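Local coordinates for cell division control protein 4 (Saccharomyces cerevisiae, PDB 3V7D), which recognises phosphorylated proteins, among them the CDK inhibitor SIC1, and recruits them to the SCF E3 ubiquitin ligase for ubiquitination and subsequent proteasomal degradation, at residues B[272-277]-B[312-317]; B[112-117]-B[457-462]; B[392-397]-B[408-413]; B[33-38]-B[54-59]. The protein carries 1 engineered substitution. One frame throughout, in Å; residues are numbered along the deposited sequence.

In the fold
The four contacts sample an F-box followed by an eight-bladed WD40 propeller. Along the chain, interaction 4 comes first, pairing helices 32-39 and 53-62 of the F-box. Interaction 2 joins strand 113-118 to strand 455-462, the start and end of the propeller sharing one sheet; interactions 1 and 3 fall within the span it closes. Interaction 1 links the innermost strands of neighbouring blades, and interaction 3 ties the inner hairpin of another blade, about 21 Å away between centres. Both lie beside the bound peptide. Interaction 4 lies about 43 Å from interaction 1, centre to centre, across the chain's centre, consistent with an F-box attaching to the ligase and a propeller recognising substrate.

Interaction 1 (B[272-277]-B[312-317]); sequences SVRTVS and RIYSTI
Thr-316 N donates to Thr-275 OG1 (3.2 Å, N-H...O angle 148°), a side-chain bond across two strands whose backbones run nearly parallel. The first torsion of Thr-275 (chi1 174°) turns the hydroxyl toward this N-H and leaves CG2 beside Ser-315, 3.6 Å from its CA. The Thr-316 side chain crosses that of Thr-275 at about a right angle, with CG2 3.7 Å from Thr-275 OG1, while its own hydroxyl bonds Ile-326 O within the sheet. Further along, Ser-277 lays CB against Thr-316 O at 3.4 Å. These are the innermost strands of adjacent beta-propeller blades, WD 4 and WD 5; with axes 5.6 Å apart, they pack through side chains and are not paired as a sheet. Each has a classic beta bulge, Arg-274 and Thr-275 facing Gly-286, Tyr-314 and Ser-315 facing Ala-328. At the bulges, Arg-274 bends at chi2 and passes the tyrosine, its NE 3.8 Å from Tyr-314 CD2, with guanidinium and ring planes 70° apart. Arg-312 NH1 donates to Tyr-314 OH (3.1 Å), and that oxygen lies in the arginine's guanidinium plane. The bound peptide packs a modified side chain on Arg-274 and an apolar one on Tyr-314, consistent with phosphoprotein recognition.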
# COMPACT_ATOMS: atom_id res chain seq x y z
N SER B 272 20.01 22.77 14.41
CA SER B 272 18.63 22.37 14.67
C SER B 272 18.30 20.99 14.10
O SER B 272 18.71 20.66 12.98
CB SER B 272 17.67 23.41 14.11
OG SER B 272 16.34 22.92 14.10
N VAL B 273 17.59 20.20 14.88
CA VAL B 273 17.11 18.90 14.42
C VAL B 273 15.80 19.11 13.67
O VAL B 273 14.76 19.35 14.28
CB VAL B 273 16.91 17.91 15.57
CG1 VAL B 273 16.38 16.59 15.03
CG2 VAL B 273 18.22 17.70 16.32
N ARG B 274 15.88 19.02 12.35
CA ARG B 274 14.77 19.40 11.47
C ARG B 274 13.77 18.28 11.26
O ARG B 274 12.58 18.52 11.12
CB ARG B 274 15.33 19.86 10.13
CG ARG B 274 14.28 20.36 9.15
CD ARG B 274 13.48 21.50 9.74
NE ARG B 274 12.62 22.12 8.73
CZ ARG B 274 11.41 21.67 8.41
NH1 ARG B 274 10.91 20.61 9.02
NH2 ARG B 274 10.71 22.29 7.47
N THR B 275 14.26 17.04 11.22
CA THR B 275 13.40 15.91 10.89
C THR B 275 13.79 14.66 11.68
O THR B 275 14.95 14.48 12.04
CB THR B 275 13.46 15.60 9.39
OG1 THR B 275 12.73 14.40 9.12
CG2 THR B 275 14.90 15.43 8.93
N VAL B 276 12.81 13.81 11.93
CA VAL B 276 13.05 12.59 12.69
C VAL B 276 12.12 11.47 12.20
O VAL B 276 10.95 11.71 11.89
CB VAL B 276 12.86 12.83 14.20
CG1 VAL B 276 11.45 13.28 14.51
CG2 VAL B 276 13.21 11.59 15.00
N SER B 277 12.65 10.26 12.11
CA SER B 277 11.88 9.11 11.64
C SER B 277 12.39 7.85 12.31
O SER B 277 13.57 7.53 12.22
CB SER B 277 12.01 8.98 10.12
OG SER B 277 11.40 7.80 9.64
N ARG B 312 21.74 21.69 4.32
CA ARG B 312 20.73 21.30 5.30
C ARG B 312 19.93 20.04 4.94
O ARG B 312 19.55 19.85 3.79
CB ARG B 312 19.73 22.44 5.51
CG ARG B 312 20.31 23.72 6.07
CD ARG B 312 19.22 24.77 6.18
NE ARG B 312 19.58 25.86 7.07
CZ ARG B 312 18.76 26.85 7.41
NH1 ARG B 312 17.52 26.88 6.93
NH2 ARG B 312 19.18 27.80 8.24
N ILE B 313 19.69 19.20 5.94
CA ILE B 313 18.78 18.08 5.78
C ILE B 313 17.39 18.54 6.19
O ILE B 313 17.20 19.07 7.29
CB ILE B 313 19.17 16.88 6.66
CG1 ILE B 313 20.68 16.61 6.59
CG2 ILE B 313 18.36 15.66 6.27
CD1 ILE B 313 21.16 16.12 5.24
N TYR B 314 16.41 18.34 5.32
CA TYR B 314 15.06 18.81 5.59
C TYR B 314 14.09 17.67 5.88
O TYR B 314 13.06 17.87 6.53
CB TYR B 314 14.55 19.67 4.43
CG TYR B 314 14.86 21.13 4.60
CD1 TYR B 314 16.07 21.66 4.17
CD2 TYR B 314 13.95 21.99 5.20
CE1 TYR B 314 16.36 23.00 4.33
CE2 TYR B 314 14.23 23.33 5.36
CZ TYR B 314 15.43 23.84 4.93
OH TYR B 314 15.71 25.18 5.09
N SER B 315 14.42 16.47 5.41
CA SER B 315 13.52 15.34 5.56
C SER B 315 14.27 14.02 5.56
O SER B 315 15.20 13.82 4.78
CB SER B 315 12.50 15.34 4.42
OG SER B 315 11.60 14.26 4.55
N THR B 316 13.86 13.12 6.45
CA THR B 316 14.39 11.77 6.42
C THR B 316 13.33 10.71 6.68
O THR B 316 12.35 10.93 7.40
CB THR B 316 15.56 11.58 7.41
OG1 THR B 316 16.24 10.36 7.12
CG2 THR B 316 15.05 11.54 8.85
N ILE B 317 13.52 9.55 6.08
CA ILE B 317 12.67 8.40 6.34
C ILE B 317 13.53 7.21 6.73
O ILE B 317 14.52 6.91 6.06
CB ILE B 317 11.82 8.03 5.11
CG1 ILE B 317 10.77 9.12 4.85
CG2 ILE B 317 11.15 6.68 5.31
CD1 ILE B 317 9.84 8.79 3.70

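Interaction 2 (B[112-117]-B[457-462]); sequences PQRTTL and FLEILD
Arg-114 carries CG on the far side of CB from its backbone N (chi1 175°) and runs straight out to NE, whereas Glu-459 folds back at chi2 (-79°), which brings its carboxylate beside the arginine's end. The two belong to an antiparallel pair that closes the WD40 propeller: strand 113-118, from the start of the domain, completes a blade whose other strands come from the chain's last residues. Arg-114 grips the carboxylate side-on with two nitrogens, NE to Glu-459 OE2 at 2.9 Å and NH2 to Glu-459 OE1 at 2.8 Å. Both donors come from above the carboxylate plane, and the two flat groups are turned 68° apart. Thr-116 OG1 gives its proton to Glu-459 OE2 (2.7 Å) from the other face. Arg-114 NH2 has a second acid, Asp-432, and the arginine's aliphatic part rests on Leu-461, with CB 3.7 Å from Leu-461 CD2. On the reverse face of the sheet Leu-117 CD1 meets Ile-460 CD1 at 4.0 Å. Paired backbone bonds fix the register at Gln-113, Thr-115 and Leu-117. One water joins Thr-115 OG1 to Ile-460 O; another accepts from Gln-113 NE2 at 2.6 Å and donates to Asp-462 O at 2.8 Å.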
# COMPACT_ATOMS: atom_id res chain seq x y z
N PRO B 112 -15.91 14.18 -5.88
CA PRO B 112 -16.17 13.83 -4.48
C PRO B 112 -17.06 14.86 -3.82
O PRO B 112 -17.07 16.03 -4.22
CB PRO B 112 -14.77 13.89 -3.86
CG PRO B 112 -14.03 14.89 -4.71
CD PRO B 112 -14.53 14.64 -6.10
N GLN B 113 -17.82 14.43 -2.81
CA GLN B 113 -18.54 15.37 -1.97
C GLN B 113 -17.53 16.15 -1.15
O GLN B 113 -16.53 15.59 -0.68
CB GLN B 113 -19.50 14.64 -1.03
CG GLN B 113 -20.78 14.15 -1.67
CD GLN B 113 -21.55 13.23 -0.75
OE1 GLN B 113 -22.56 13.62 -0.16
NE2 GLN B 113 -21.06 12.01 -0.61
N ARG B 114 -17.78 17.44 -0.97
CA ARG B 114 -16.85 18.32 -0.29
C ARG B 114 -17.46 18.93 0.96
O ARG B 114 -18.58 19.45 0.93
CB ARG B 114 -16.38 19.42 -1.25
CG ARG B 114 -15.48 20.47 -0.63
CD ARG B 114 -14.94 21.40 -1.71
NE ARG B 114 -14.24 22.55 -1.15
CZ ARG B 114 -13.79 23.57 -1.87
NH1 ARG B 114 -13.96 23.59 -3.18
NH2 ARG B 114 -13.18 24.58 -1.27
N THR B 115 -16.73 18.87 2.07
CA THR B 115 -17.12 19.54 3.30
C THR B 115 -16.04 20.55 3.68
O THR B 115 -14.86 20.20 3.76
CB THR B 115 -17.27 18.53 4.46
OG1 THR B 115 -18.07 17.42 4.04
CG2 THR B 115 -17.91 19.20 5.67
N THR B 116 -16.44 21.79 3.89
CA THR B 116 -15.50 22.86 4.23
C THR B 116 -15.75 23.34 5.65
O THR B 116 -16.84 23.81 5.97
CB THR B 116 -15.60 24.04 3.24
OG1 THR B 116 -15.30 23.59 1.92
CG2 THR B 116 -14.63 25.15 3.63
N LEU B 117 -14.74 23.23 6.51
CA LEU B 117 -14.89 23.55 7.92
C LEU B 117 -13.90 24.62 8.37
O LEU B 117 -12.79 24.72 7.83
CB LEU B 117 -14.71 22.29 8.77
CG LEU B 117 -15.68 21.13 8.50
CD1 LEU B 117 -15.25 19.89 9.26
CD2 LEU B 117 -17.10 21.52 8.88
N PHE B 457 -8.83 26.83 6.42
CA PHE B 457 -9.98 25.96 6.42
C PHE B 457 -9.51 24.52 6.37
O PHE B 457 -8.40 24.24 5.92
CB PHE B 457 -10.89 26.26 5.22
CG PHE B 457 -11.50 27.63 5.24
CD1 PHE B 457 -12.69 27.87 5.92
CD2 PHE B 457 -10.89 28.69 4.59
CE1 PHE B 457 -13.26 29.14 5.95
CE2 PHE B 457 -11.45 29.96 4.61
CZ PHE B 457 -12.64 30.18 5.29
N LEU B 458 -10.35 23.61 6.85
CA LEU B 458 -10.12 22.19 6.64
C LEU B 458 -11.08 21.70 5.57
O LEU B 458 -12.29 21.88 5.67
CB LEU B 458 -10.33 21.38 7.93
CG LEU B 458 -10.12 19.87 7.76
CD1 LEU B 458 -8.68 19.55 7.43
CD2 LEU B 458 -10.56 19.10 9.00
N GLU B 459 -10.51 21.09 4.53
CA GLU B 459 -11.31 20.53 3.46
C GLU B 459 -11.38 19.01 3.61
O GLU B 459 -10.36 18.36 3.85
CB GLU B 459 -10.72 20.91 2.10
CG GLU B 459 -10.60 22.41 1.88
CD GLU B 459 -11.92 23.06 1.49
OE1 GLU B 459 -11.93 24.28 1.20
OE2 GLU B 459 -12.95 22.35 1.45
N ILE B 460 -12.58 18.46 3.47
CA ILE B 460 -12.76 17.01 3.50
C ILE B 460 -13.46 16.53 2.24
O ILE B 460 -14.59 16.93 1.95
CB ILE B 460 -13.55 16.56 4.74
CG1 ILE B 460 -12.88 17.05 6.02
CG2 ILE B 460 -13.67 15.04 4.76
CD1 ILE B 460 -13.67 16.75 7.28
N LEU B 461 -12.78 15.66 1.49
CA LEU B 461 -13.32 15.12 0.25
C LEU B 461 -13.66 13.64 0.38
O LEU B 461 -12.87 12.84 0.87
CB LEU B 461 -12.33 15.34 -0.89
CG LEU B 461 -11.97 16.82 -1.09
CD1 LEU B 461 -10.82 16.99 -2.06
CD2 LEU B 461 -13.20 17.58 -1.56
N ASP B 462 -14.87 13.29 -0.06
CA ASP B 462 -15.42 11.95 0.13
C ASP B 462 -15.54 11.24 -1.22
O ASP B 462 -16.31 11.67 -2.07
CB ASP B 462 -16.80 12.09 0.79
CG ASP B 462 -17.40 10.76 1.22
OD1 ASP B 462 -16.87 9.69 0.83
OD2 ASP B 462 -18.42 10.78 1.94
O HOH W 1 -19.10 11.48 -2.16
O HOH W 2 -17.27 15.74 2.24

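Interaction 3 (B[392-397]-B[408-413]); sequences NLSAIT and SGSENQ
Asn-392 ND2 reaches across to Glu-411 O at 2.7 Å, with the oxygen lying in the plane of the asparagine amide. Its chi1 of 65° sets the amide between its own backbone N and carbonyl carbon, over the type II turn formed by 410-413. The other end of the amide is used locally: Asn-392 OD1 takes the backbone N of Ser-394 in an Asx turn, and Ser-394 OG donates to the same Asn-392 OD1 at 2.7 Å, both from one face of its plane. Gln-413 comes from the opposite direction, its NE2 3.7 Å from Asn-392 CG and the amide planes 29° apart, while that NE2 bonds Thr-391 OG1. Ser-410 OG lies 2.8 Å from Ser-394 OG and also bonds His-390 ND1; its one proton cannot be assigned between them. His-390 NE2 bonds Ser-408 OG, recalling the histidine-serine link of WD repeats. Ala-395 O receives a proton from a water (2.6 Å) that in turn accepts from Glu-411 N. Ile-396 lays CG2 3.7 Å from Gly-409 O. Thr-397 N then bonds Gly-409 O at 3.0 Å, and Thr-397 OG1 turns to Ile-436 O on the next blade. The segments form the open end of the hairpin 396-401/405-410 in WD 7, with the loops that lead into and out of it; here Ile-396 and Ser-408 pack on Ile-374 of strand 373-378, Asn-412 bonds Asp-434 through the backbone, and Ala-395 and Thr-397 meet the bound peptide.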
# COMPACT_ATOMS: atom_id res chain seq x y z
N ASN B 392 2.68 26.08 -12.38
CA ASN B 392 3.01 27.45 -11.99
C ASN B 392 4.39 27.54 -11.33
O ASN B 392 4.80 28.60 -10.89
CB ASN B 392 1.92 28.10 -11.13
CG ASN B 392 1.74 27.41 -9.79
OD1 ASN B 392 2.44 26.44 -9.46
ND2 ASN B 392 0.81 27.92 -8.99
N LEU B 393 5.08 26.40 -11.29
CA LEU B 393 6.46 26.34 -10.81
C LEU B 393 6.59 26.84 -9.37
O LEU B 393 7.65 27.33 -8.97
CB LEU B 393 7.38 27.13 -11.74
CG LEU B 393 7.32 26.70 -13.21
CD1 LEU B 393 8.23 27.56 -14.07
CD2 LEU B 393 7.66 25.22 -13.34
N SER B 394 5.52 26.72 -8.61
CA SER B 394 5.54 27.10 -7.21
C SER B 394 6.05 25.93 -6.38
O SER B 394 5.89 24.77 -6.76
CB SER B 394 4.15 27.50 -6.74
OG SER B 394 3.23 26.43 -6.91
N ALA B 395 6.67 26.24 -5.25
CA ALA B 395 7.22 25.24 -4.35
C ALA B 395 6.14 24.27 -3.87
O ALA B 395 5.04 24.68 -3.50
CB ALA B 395 7.87 25.92 -3.17
N ILE B 396 6.46 22.97 -3.87
CA ILE B 396 5.53 21.99 -3.31
C ILE B 396 5.47 22.13 -1.80
O ILE B 396 6.48 21.99 -1.11
CB ILE B 396 5.92 20.55 -3.67
CG1 ILE B 396 6.03 20.39 -5.19
CG2 ILE B 396 4.89 19.57 -3.11
CD1 ILE B 396 4.76 20.75 -5.93
N THR B 397 4.28 22.43 -1.28
CA THR B 397 4.12 22.61 0.16
C THR B 397 3.76 21.30 0.86
O THR B 397 4.13 21.08 2.02
CB THR B 397 3.05 23.67 0.47
OG1 THR B 397 1.85 23.35 -0.25
CG2 THR B 397 3.52 25.05 0.05
N SER B 408 -1.00 16.20 -4.60
CA SER B 408 0.03 17.19 -4.28
C SER B 408 -0.54 18.60 -4.18
O SER B 408 -1.56 18.92 -4.80
CB SER B 408 1.16 17.15 -5.31
OG SER B 408 0.66 17.26 -6.63
N GLY B 409 0.12 19.45 -3.41
CA GLY B 409 -0.36 20.81 -3.21
C GLY B 409 0.72 21.87 -3.24
O GLY B 409 1.87 21.64 -2.82
N SER B 410 0.35 23.03 -3.74
CA SER B 410 1.22 24.21 -3.71
C SER B 410 0.33 25.42 -3.93
O SER B 410 -0.89 25.28 -4.05
CB SER B 410 2.27 24.13 -4.81
OG SER B 410 1.69 24.23 -6.10
N GLU B 411 0.94 26.60 -3.99
CA GLU B 411 0.19 27.83 -4.18
C GLU B 411 -0.73 27.74 -5.39
O GLU B 411 -0.28 27.47 -6.51
CB GLU B 411 1.14 29.01 -4.32
CG GLU B 411 0.45 30.35 -4.43
CD GLU B 411 1.42 31.51 -4.34
OE1 GLU B 411 1.81 31.88 -3.21
OE2 GLU B 411 1.81 32.04 -5.41
N ASN B 412 -2.03 27.93 -5.15
CA ASN B 412 -3.06 27.89 -6.18
C ASN B 412 -3.27 26.54 -6.87
O ASN B 412 -4.03 26.44 -7.83
CB ASN B 412 -2.83 28.98 -7.24
CG ASN B 412 -2.94 30.38 -6.67
OD1 ASN B 412 -3.82 30.66 -5.85
ND2 ASN B 412 -2.05 31.26 -7.09
N GLN B 413 -2.60 25.50 -6.38
CA GLN B 413 -2.70 24.19 -7.03
C GLN B 413 -2.95 23.02 -6.09
O GLN B 413 -2.32 22.89 -5.05
CB GLN B 413 -1.45 23.91 -7.87
CG GLN B 413 -1.28 24.82 -9.08
CD GLN B 413 -0.69 24.09 -10.26
OE1 GLN B 413 -0.46 22.88 -10.22
NE2 GLN B 413 -0.44 24.83 -11.34
O HOH W 3 3.94 27.05 -3.35

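Interaction 4 (B[33-38]-B[54-59]); sequences EDIINS and SLWKKL
Ile-35 supplies most of the apolar contact by pointing its two branches at different partners. Its CG1 arm is fully extended (chi2 180°), which drives CD1 out from the helix to meet two leucines tip to tip: Leu-55 CD2 lies 3.7 Å from Ile-35 CD1, and Leu-59 CD1 lies 3.8 Å from the same methyl. The leucines stand one helical turn apart, with the isoleucine methyl between them. The shorter branch, Ile-35 CG2, slides past the indole and touches Trp-56 CH2 at 3.9 Å. Ile-36 approaches the same ring atom differently, crossing at about a right angle and setting CD1 at the ring edge, 3.9 Å from Trp-56 CH2. Within its own helix Leu-55 places CD2 over the centre of the indole face, which probably restricts the ring's rotation. With the segment axes 12.7 Å apart at closest approach and inclined at 150°, the backbones stay well separated, and long side chains bridge the interval, aided by Ile-49 from helix 43-49 and by Leu-91, Phe-95 and Leu-96 from helix 87-106.

The side-chain hydrogen bond of these segments lies within helix 32-39. Ser-38 OG folds back onto Asp-34 O (2.7 Å), which also accepts the helical bond from Ser-38 N at 2.9 Å, the two donors arriving from opposite faces of the carbonyl. Asp-34 OD1 bonds the backbone of another protein chain. Both segments belong to the F-box, a small helical module that binds Skp1 in SCF ligases; Ile-36, Asn-37 and Ser-38 also meet that neighbouring chain, consistent with this role.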
# COMPACT_ATOMS: atom_id res chain seq x y z
N GLU B 33 -13.94 -8.69 -12.57
CA GLU B 33 -15.29 -8.57 -13.11
C GLU B 33 -15.84 -9.94 -13.50
O GLU B 33 -17.00 -10.26 -13.25
CB GLU B 33 -15.32 -7.64 -14.33
CG GLU B 33 -15.19 -6.16 -13.99
CD GLU B 33 -13.79 -5.62 -14.22
OE1 GLU B 33 -12.83 -6.42 -14.25
OE2 GLU B 33 -13.66 -4.39 -14.38
N ASP B 34 -14.98 -10.76 -14.10
CA ASP B 34 -15.38 -12.08 -14.56
C ASP B 34 -15.61 -13.00 -13.37
O ASP B 34 -16.52 -13.82 -13.37
CB ASP B 34 -14.33 -12.64 -15.52
CG ASP B 34 -14.16 -11.78 -16.76
OD1 ASP B 34 -15.20 -11.34 -17.30
OD2 ASP B 34 -13.01 -11.54 -17.18
N ILE B 35 -14.78 -12.84 -12.35
CA ILE B 35 -14.94 -13.60 -11.12
C ILE B 35 -16.26 -13.27 -10.44
O ILE B 35 -16.96 -14.16 -9.95
CB ILE B 35 -13.74 -13.37 -10.17
CG1 ILE B 35 -12.47 -13.95 -10.80
CG2 ILE B 35 -14.00 -14.00 -8.81
CD1 ILE B 35 -11.23 -13.79 -9.94
N ILE B 36 -16.63 -11.99 -10.43
CA ILE B 36 -17.89 -11.55 -9.84
C ILE B 36 -19.09 -12.15 -10.57
O ILE B 36 -20.03 -12.64 -9.94
CB ILE B 36 -18.01 -10.02 -9.79
CG1 ILE B 36 -17.02 -9.45 -8.78
CG2 ILE B 36 -19.43 -9.59 -9.42
CD1 ILE B 36 -17.10 -10.14 -7.43
N ASN B 37 -19.05 -12.11 -11.90
CA ASN B 37 -20.10 -12.73 -12.70
C ASN B 37 -20.16 -14.23 -12.46
O ASN B 37 -21.24 -14.82 -12.44
CB ASN B 37 -19.88 -12.46 -14.19
CG ASN B 37 -20.18 -11.02 -14.57
OD1 ASN B 37 -21.00 -10.36 -13.94
ND2 ASN B 37 -19.51 -10.53 -15.61
N SER B 38 -19.00 -14.84 -12.28
CA SER B 38 -18.92 -16.29 -12.10
C SER B 38 -19.61 -16.73 -10.82
O SER B 38 -20.17 -17.82 -10.75
CB SER B 38 -17.47 -16.75 -12.15
OG SER B 38 -16.91 -16.51 -13.43
N SER B 54 -6.66 -17.48 -1.34
CA SER B 54 -5.60 -17.03 -2.24
C SER B 54 -6.13 -16.22 -3.42
O SER B 54 -5.51 -15.25 -3.84
CB SER B 54 -4.77 -18.22 -2.73
OG SER B 54 -5.55 -19.11 -3.52
N LEU B 55 -7.29 -16.61 -3.95
CA LEU B 55 -7.89 -15.90 -5.07
C LEU B 55 -8.07 -14.42 -4.74
O LEU B 55 -7.68 -13.56 -5.53
CB LEU B 55 -9.24 -16.53 -5.42
CG LEU B 55 -9.99 -16.06 -6.67
CD1 LEU B 55 -10.86 -17.20 -7.17
CD2 LEU B 55 -10.85 -14.84 -6.39
N TRP B 56 -8.65 -14.13 -3.58
CA TRP B 56 -8.92 -12.76 -3.18
C TRP B 56 -7.68 -12.07 -2.64
O TRP B 56 -7.54 -10.85 -2.76
CB TRP B 56 -10.08 -12.72 -2.17
CG TRP B 56 -11.32 -13.24 -2.79
CD1 TRP B 56 -11.89 -14.47 -2.60
CD2 TRP B 56 -12.13 -12.57 -3.76
NE1 TRP B 56 -13.02 -14.59 -3.37
CE2 TRP B 56 -13.19 -13.45 -4.09
CE3 TRP B 56 -12.08 -11.32 -4.37
CZ2 TRP B 56 -14.17 -13.10 -5.01
CZ3 TRP B 56 -13.06 -10.98 -5.28
CH2 TRP B 56 -14.09 -11.87 -5.59
N LYS B 57 -6.77 -12.85 -2.06
CA LYS B 57 -5.48 -12.33 -1.65
C LYS B 57 -4.71 -11.79 -2.85
O LYS B 57 -4.19 -10.68 -2.82
CB LYS B 57 -4.65 -13.41 -0.94
CG LYS B 57 -3.30 -12.92 -0.44
CD LYS B 57 -2.48 -14.03 0.20
CE LYS B 57 -1.15 -13.51 0.71
NZ LYS B 57 -0.31 -14.59 1.31
N LYS B 58 -4.66 -12.59 -3.92
CA LYS B 58 -3.99 -12.20 -5.15
C LYS B 58 -4.58 -10.93 -5.77
O LYS B 58 -3.84 -10.05 -6.20
CB LYS B 58 -4.03 -13.33 -6.18
CG LYS B 58 -3.09 -14.50 -5.90
CD LYS B 58 -3.35 -15.65 -6.86
CE LYS B 58 -2.22 -16.67 -6.86
NZ LYS B 58 -2.03 -17.32 -5.54
N LEU B 59 -5.91 -10.84 -5.81
CA LEU B 59 -6.57 -9.66 -6.37
C LEU B 59 -6.26 -8.41 -5.55
O LEU B 59 -5.96 -7.36 -6.12
CB LEU B 59 -8.09 -9.88 -6.46
CG LEU B 59 -8.57 -10.78 -7.60
CD1 LEU B 59 -10.05 -11.08 -7.49
CD2 LEU B 59 -8.26 -10.12 -8.94